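PDB 3IFT: glycine cleavage system H protein, which probably carries the lipoyl cofactor of the glycine cleavage system and shuttles the methylamine group of glycine from the P protein to the T protein. Local coordinates for residues E21-R26 with V33-T38; E64-V69 with L78-S83. One frame throughout, in Å; residues are numbered along the deposited sequence.

The two contacts are beta hairpins of one lipoyl-type domain, each in a different antiparallel sheet, with centres about 10 Å apart. They meet directly. The carboxylate of E23 in contact 1 reaches into contact 2, where OE2 lies 2.7 Å from Y79 N, a probable hydrogen bond. Next to it, I25 CG1 packs on P81 CB at 3.5 Å, and V33 CG2 on I82 CD1 at the same distance, so the residues after strand 75-79 lie against contact 1. The predicted lipoylation site, K73, carries no cofactor here; its side chain is about 10 Å from that of V69 and about 11 Å from that of I37.

Contact 1 of 2, residues E21-R26 with V33-T38; sequences EHEWIR and VRVGIT
V33 meets I25 in the antiparallel hairpin of strands 23-29 and 32-37, part of the larger sheet of the H protein. I25 CG2 presses against V33 CB at 3.4 Å, a tight fit between two side chains lying side by side, and strand 111-114 flanks V33 and V35 on the other side. R34 pairs with R26 through two short backbone hydrogen bonds; that from R26 N to R34 O is 2.7 Å long. The R34 chain runs out anti to its own N (chi1 180°), placing CG 3.8 Å from W24 CH2 before a bend at chi3 takes the guanidinium to a salt bridge with D112 and a cation-pi contact with W109. The R26 guanidinium instead hydrogen-bonds the carbonyl of Y105. V35 lies on the same face as I25, and its CG1 comes 3.8 Å from OE1 of E23, whose other oxygen hydrogen-bonds Y79 N. At G36 the indole of W24 folds back over the neighbouring strand: with CG held between backbone N and carbonyl carbon (chi1 55°), the ring lies flat on the glycine, whose N sits 3.3 Å above its centre and whose CA makes a CH-pi contact with the five-membered ring. W24 NE1 hydrogen-bonds the carbonyl of P104. Beyond the CG end of the ring, W24 N donates to G36 O across 2.8 Å. I37 points away from the partner strand, and its side chain touches L78 and Q42 of helix 39-45. T38, just after the strand, is the N-cap of that helix, its OG1 accepting from A41 N and hydrogen-bonded to Y136 OH, which also bonds H22 ND1. T38 N donates to H22 O at 2.9 Å, while T38 CG2 rests 3.3 Å from that same oxygen.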
loop_
_atom_site.group_PDB
_atom_site.type_symbol
_atom_site.label_atom_id
_atom_site.label_comp_id
_atom_site.label_asym_id
_atom_site.label_seq_id
_atom_site.Cartn_x
_atom_site.Cartn_y
_atom_site.Cartn_z
ATOM N N GLU A 21 7.898 2.347 -4.670
ATOM C CA GLU A 21 7.863 0.900 -4.694
ATOM C C GLU A 21 6.427 0.459 -4.941
ATOM O O GLU A 21 6.111 -0.682 -4.695
ATOM C CB GLU A 21 8.381 0.298 -3.411
ATOM C CG GLU A 21 9.869 0.522 -3.183
ATOM C CD GLU A 21 10.157 1.932 -2.774
ATOM O OE1 GLU A 21 9.432 2.403 -1.900
ATOM O OE2 GLU A 21 11.069 2.572 -3.346
ATOM N N HIS A 22 5.574 1.395 -5.380
ATOM C CA HIS A 22 4.258 1.078 -5.946
ATOM C C HIS A 22 3.233 0.736 -4.911
ATOM O O HIS A 22 2.350 -0.102 -5.120
ATOM C CB HIS A 22 4.349 -0.041 -6.993
ATOM C CG HIS A 22 5.510 0.130 -7.922
ATOM N ND1 HIS A 22 5.559 1.130 -8.866
ATOM C CD2 HIS A 22 6.688 -0.528 -8.007
ATOM C CE1 HIS A 22 6.713 1.074 -9.503
ATOM N NE2 HIS A 22 7.423 0.085 -8.995
ATOM N N GLU A 23 3.329 1.423 -3.792
ATOM C CA GLU A 23 2.279 1.382 -2.823
ATOM C C GLU A 23 1.536 2.664 -2.886
ATOM O O GLU A 23 2.079 3.684 -3.289
ATOM C CB GLU A 23 2.818 1.118 -1.447
ATOM C CG GLU A 23 3.250 -0.335 -1.366
ATOM C CD GLU A 23 3.956 -0.705 -0.092
ATOM O OE1 GLU A 23 3.643 -0.109 0.959
ATOM O OE2 GLU A 23 4.822 -1.602 -0.154
ATOM N N TRP A 24 0.271 2.597 -2.515
ATOM C CA TRP A 24 -0.513 3.802 -2.420
ATOM C C TRP A 24 -0.909 3.963 -0.983
ATOM O O TRP A 24 -0.929 3.006 -0.216
ATOM C CB TRP A 24 -1.728 3.800 -3.348
ATOM C CG TRP A 24 -2.639 2.647 -3.189
ATOM C CD1 TRP A 24 -2.590 1.480 -3.889
ATOM C CD2 TRP A 24 -3.725 2.512 -2.259
ATOM N NE1 TRP A 24 -3.613 0.631 -3.479
ATOM C CE2 TRP A 24 -4.319 1.233 -2.482
ATOM C CE3 TRP A 24 -4.253 3.327 -1.266
ATOM C CZ2 TRP A 24 -5.398 0.751 -1.714
ATOM C CZ3 TRP A 24 -5.332 2.870 -0.543
ATOM C CH2 TRP A 24 -5.886 1.581 -0.758
ATOM N N ILE A 25 -1.223 5.198 -0.649
ATOM C CA ILE A 25 -1.511 5.599 0.717
ATOM C C ILE A 25 -2.678 6.529 0.599
ATOM O O ILE A 25 -2.599 7.559 -0.101
ATOM C CB ILE A 25 -0.320 6.326 1.360
ATOM C CG1 ILE A 25 0.890 5.401 1.380
ATOM C CG2 ILE A 25 -0.680 6.778 2.808
ATOM C CD1 ILE A 25 1.876 5.624 0.250
ATOM N N ARG A 26 -3.779 6.110 1.212
ATOM C CA ARG A 26 -4.957 6.924 1.321
ATOM C C ARG A 26 -5.150 7.395 2.750
ATOM O O ARG A 26 -5.229 6.587 3.673
ATOM C CB ARG A 26 -6.185 6.143 0.917
ATOM C CG ARG A 26 -7.431 7.006 0.937
ATOM C CD ARG A 26 -8.657 6.176 0.589
ATOM N NE ARG A 26 -8.605 5.816 -0.805
ATOM C CZ ARG A 26 -8.630 4.587 -1.300
ATOM N NH1 ARG A 26 -8.801 3.529 -0.519
ATOM N NH2 ARG A 26 -8.538 4.429 -2.624
ATOM N N VAL A 33 -3.886 5.882 7.676
ATOM C CA VAL A 33 -3.787 5.739 6.249
ATOM C C VAL A 33 -4.150 4.313 5.906
ATOM O O VAL A 33 -3.928 3.380 6.685
ATOM C CB VAL A 33 -2.407 6.083 5.708
ATOM C CG1 VAL A 33 -2.113 7.548 5.904
ATOM C CG2 VAL A 33 -1.337 5.221 6.378
ATOM N N ARG A 34 -4.732 4.165 4.730
ATOM C CA ARG A 34 -4.916 2.876 4.154
ATOM C C ARG A 34 -3.865 2.707 3.067
ATOM O O ARG A 34 -3.497 3.660 2.394
ATOM C CB ARG A 34 -6.307 2.756 3.591
ATOM C CG ARG A 34 -6.542 1.405 2.971
ATOM C CD ARG A 34 -8.001 1.058 3.041
ATOM N NE ARG A 34 -8.401 0.747 4.403
ATOM C CZ ARG A 34 -9.577 0.207 4.724
ATOM N NH1 ARG A 34 -10.440 -0.098 3.775
ATOM N NH2 ARG A 34 -9.861 -0.067 5.988
ATOM N N VAL A 35 -3.402 1.482 2.905
ATOM C CA VAL A 35 -2.328 1.158 2.025
ATOM C C VAL A 35 -2.648 -0.048 1.157
ATOM O O VAL A 35 -3.201 -1.056 1.614
ATOM C CB VAL A 35 -1.064 0.875 2.870
ATOM C CG1 VAL A 35 0.113 0.591 2.022
ATOM C CG2 VAL A 35 -0.777 2.079 3.815
ATOM N N GLY A 36 -2.267 0.057 -0.112
ATOM C CA GLY A 36 -2.326 -1.057 -1.029
ATOM C C GLY A 36 -1.222 -0.908 -2.033
ATOM O O GLY A 36 -0.305 -0.072 -1.897
ATOM N N ILE A 37 -1.286 -1.752 -3.045
ATOM C CA ILE A 37 -0.369 -1.634 -4.158
ATOM C C ILE A 37 -1.100 -1.045 -5.326
ATOM O O ILE A 37 -2.323 -1.150 -5.454
ATOM C CB ILE A 37 0.302 -2.965 -4.558
ATOM C CG1 ILE A 37 -0.736 -4.047 -4.911
ATOM C CG2 ILE A 37 1.250 -3.432 -3.459
ATOM C CD1 ILE A 37 -0.090 -5.225 -5.590
ATOM N N THR A 38 -0.349 -0.385 -6.180
ATOM C CA THR A 38 -0.960 0.332 -7.281
ATOM C C THR A 38 -1.483 -0.627 -8.358
ATOM O O THR A 38 -1.164 -1.792 -8.380
ATOM C CB THR A 38 0.061 1.314 -7.842
ATOM O OG1 THR A 38 1.145 0.579 -8.393
ATOM C CG2 THR A 38 0.571 2.213 -6.672
#

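Contact 2 of 2, residues E64-V69 with L78-S83; sequences ETFGEV and LYAPIS
The carbonyl oxygen of L78 is gripped by two successive amides of the facing strand: F66 N donates at 2.9 Å and G67 N adds a weak, more bent bond of 3.5 Å. In return, L78 N gives a nearly straight bond (176°) of 2.7 Å to G67 O, coming from well above the carbonyl plane. Further along, A80 N binds E64 O, continuing the pairing just beyond the end of strand 75-79. The ring of F66, its CG set between backbone N and carbonyl carbon (chi1 60°), reaches across to residues 78-80 and lies over the backbone there. A80 N sits 3.5 Å above the ring centre, A80 CB makes a CH-pi contact with that face, and L78 CB meets the ring edge in plane. Beyond the hairpin, F66 also touches L111 and I113 of the other sheet. The branched end of L78 lies against E68, with CD1 3.6 Å from E68 N and CD2 4.2 Å from V69 CG1. On the other face T65 and Y79 run side by side, OG1 of the threonine resting 3.2 Å from Y79 CE1. With F66 and G67 together facing the single residue L78, the pairing shifts by one place, as in a classic beta bulge, here within the hairpin that carries the predicted lipoyl-lysine, K73, in its turn.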
loop_
_atom_site.group_PDB
_atom_site.type_symbol
_atom_site.label_atom_id
_atom_site.label_comp_id
_atom_site.label_asym_id
_atom_site.label_seq_id
_atom_site.Cartn_x
_atom_site.Cartn_y
_atom_site.Cartn_z
ATOM N N GLU A 64 10.059 0.070 6.192
ATOM C CA GLU A 64 10.266 -1.256 6.742
ATOM C C GLU A 64 9.471 -2.286 5.949
ATOM O O GLU A 64 8.303 -2.069 5.694
ATOM C CB GLU A 64 9.755 -1.269 8.179
ATOM C CG GLU A 64 9.973 -2.565 8.937
ATOM C CD GLU A 64 9.358 -2.499 10.316
ATOM O OE1 GLU A 64 9.257 -1.385 10.858
ATOM O OE2 GLU A 64 8.963 -3.549 10.851
ATOM N N THR A 65 10.101 -3.424 5.620
ATOM C CA THR A 65 9.386 -4.533 4.996
ATOM C C THR A 65 8.450 -5.099 6.044
ATOM O O THR A 65 8.898 -5.514 7.109
ATOM C CB THR A 65 10.350 -5.642 4.527
ATOM O OG1 THR A 65 11.315 -5.070 3.662
ATOM C CG2 THR A 65 9.604 -6.770 3.803
ATOM N N PHE A 66 7.156 -5.084 5.787
ATOM C CA PHE A 66 6.205 -5.726 6.703
ATOM C C PHE A 66 5.328 -6.749 6.030
ATOM O O PHE A 66 4.370 -7.226 6.594
ATOM C CB PHE A 66 5.360 -4.720 7.494
ATOM C CG PHE A 66 4.512 -3.781 6.674
ATOM C CD1 PHE A 66 4.380 -3.865 5.302
ATOM C CD2 PHE A 66 3.785 -2.811 7.336
ATOM C CE1 PHE A 66 3.579 -2.961 4.612
ATOM C CE2 PHE A 66 2.977 -1.932 6.657
ATOM C CZ PHE A 66 2.880 -2.009 5.283
ATOM N N GLY A 67 5.665 -7.120 4.812
ATOM C CA GLY A 67 4.851 -8.091 4.139
ATOM C C GLY A 67 5.351 -8.368 2.753
ATOM O O GLY A 67 6.406 -7.917 2.342
ATOM N N GLU A 68 4.548 -9.108 2.023
ATOM C CA GLU A 68 4.887 -9.429 0.684
ATOM C C GLU A 68 3.601 -9.748 0.003
ATOM O O GLU A 68 2.620 -10.164 0.622
ATOM C CB GLU A 68 5.865 -10.617 0.620
ATOM C CG GLU A 68 5.307 -11.918 1.155
ATOM C CD GLU A 68 6.080 -13.141 0.682
ATOM O OE1 GLU A 68 7.341 -13.081 0.632
ATOM O OE2 GLU A 68 5.411 -14.167 0.365
ATOM N N VAL A 69 3.609 -9.512 -1.288
ATOM C CA VAL A 69 2.518 -9.862 -2.138
ATOM C C VAL A 69 3.137 -10.786 -3.191
ATOM O O VAL A 69 4.245 -10.552 -3.672
ATOM C CB VAL A 69 1.883 -8.631 -2.770
ATOM C CG1 VAL A 69 2.938 -7.875 -3.606
ATOM C CG2 VAL A 69 0.712 -9.059 -3.583
ATOM N N LEU A 78 6.381 -5.808 0.655
ATOM C CA LEU A 78 5.532 -4.690 0.995
ATOM C C LEU A 78 6.284 -3.895 2.024
ATOM O O LEU A 78 6.854 -4.462 2.937
ATOM C CB LEU A 78 4.227 -5.208 1.591
ATOM C CG LEU A 78 3.346 -5.949 0.593
ATOM C CD1 LEU A 78 2.093 -6.568 1.242
ATOM C CD2 LEU A 78 2.995 -4.966 -0.553
ATOM N N TYR A 79 6.295 -2.586 1.881
ATOM C CA TYR A 79 6.965 -1.704 2.830
ATOM C C TYR A 79 5.947 -0.820 3.534
ATOM O O TYR A 79 4.956 -0.429 2.951
ATOM C CB TYR A 79 7.951 -0.834 2.099
ATOM C CG TYR A 79 8.949 -1.618 1.320
ATOM C CD1 TYR A 79 10.042 -2.194 1.946
ATOM C CD2 TYR A 79 8.772 -1.852 -0.026
ATOM C CE1 TYR A 79 10.956 -2.930 1.248
ATOM C CE2 TYR A 79 9.696 -2.597 -0.734
ATOM C CZ TYR A 79 10.781 -3.123 -0.078
ATOM O OH TYR A 79 11.704 -3.852 -0.763
ATOM N N ALA A 80 6.200 -0.518 4.798
ATOM C CA ALA A 80 5.432 0.484 5.514
ATOM C C ALA A 80 5.746 1.824 4.833
ATOM O O ALA A 80 6.909 2.240 4.779
ATOM C CB ALA A 80 5.798 0.476 6.998
ATOM N N PRO A 81 4.732 2.469 4.206
ATOM C CA PRO A 81 5.073 3.743 3.592
ATOM C C PRO A 81 5.300 4.827 4.649
ATOM O O PRO A 81 6.006 5.775 4.401
ATOM C CB PRO A 81 3.820 4.075 2.739
ATOM C CG PRO A 81 2.988 2.865 2.795
ATOM C CD PRO A 81 3.290 2.212 4.078
ATOM N N ILE A 82 4.714 4.636 5.822
ATOM C CA ILE A 82 4.888 5.537 6.954
ATOM C C ILE A 82 5.065 4.740 8.225
ATOM O O ILE A 82 4.824 3.548 8.254
ATOM C CB ILE A 82 3.682 6.491 7.122
ATOM C CG1 ILE A 82 2.391 5.730 7.404
ATOM C CG2 ILE A 82 3.560 7.397 5.906
ATOM C CD1 ILE A 82 1.335 6.525 8.263
ATOM N N SER A 83 5.550 5.414 9.254
ATOM C CA SER A 83 5.689 4.827 10.555
ATOM C C SER A 83 4.355 4.906 11.234
ATOM O O SER A 83 3.628 5.889 11.118
ATOM C CB SER A 83 6.743 5.578 11.397
ATOM O OG SER A 83 8.012 5.407 10.811
#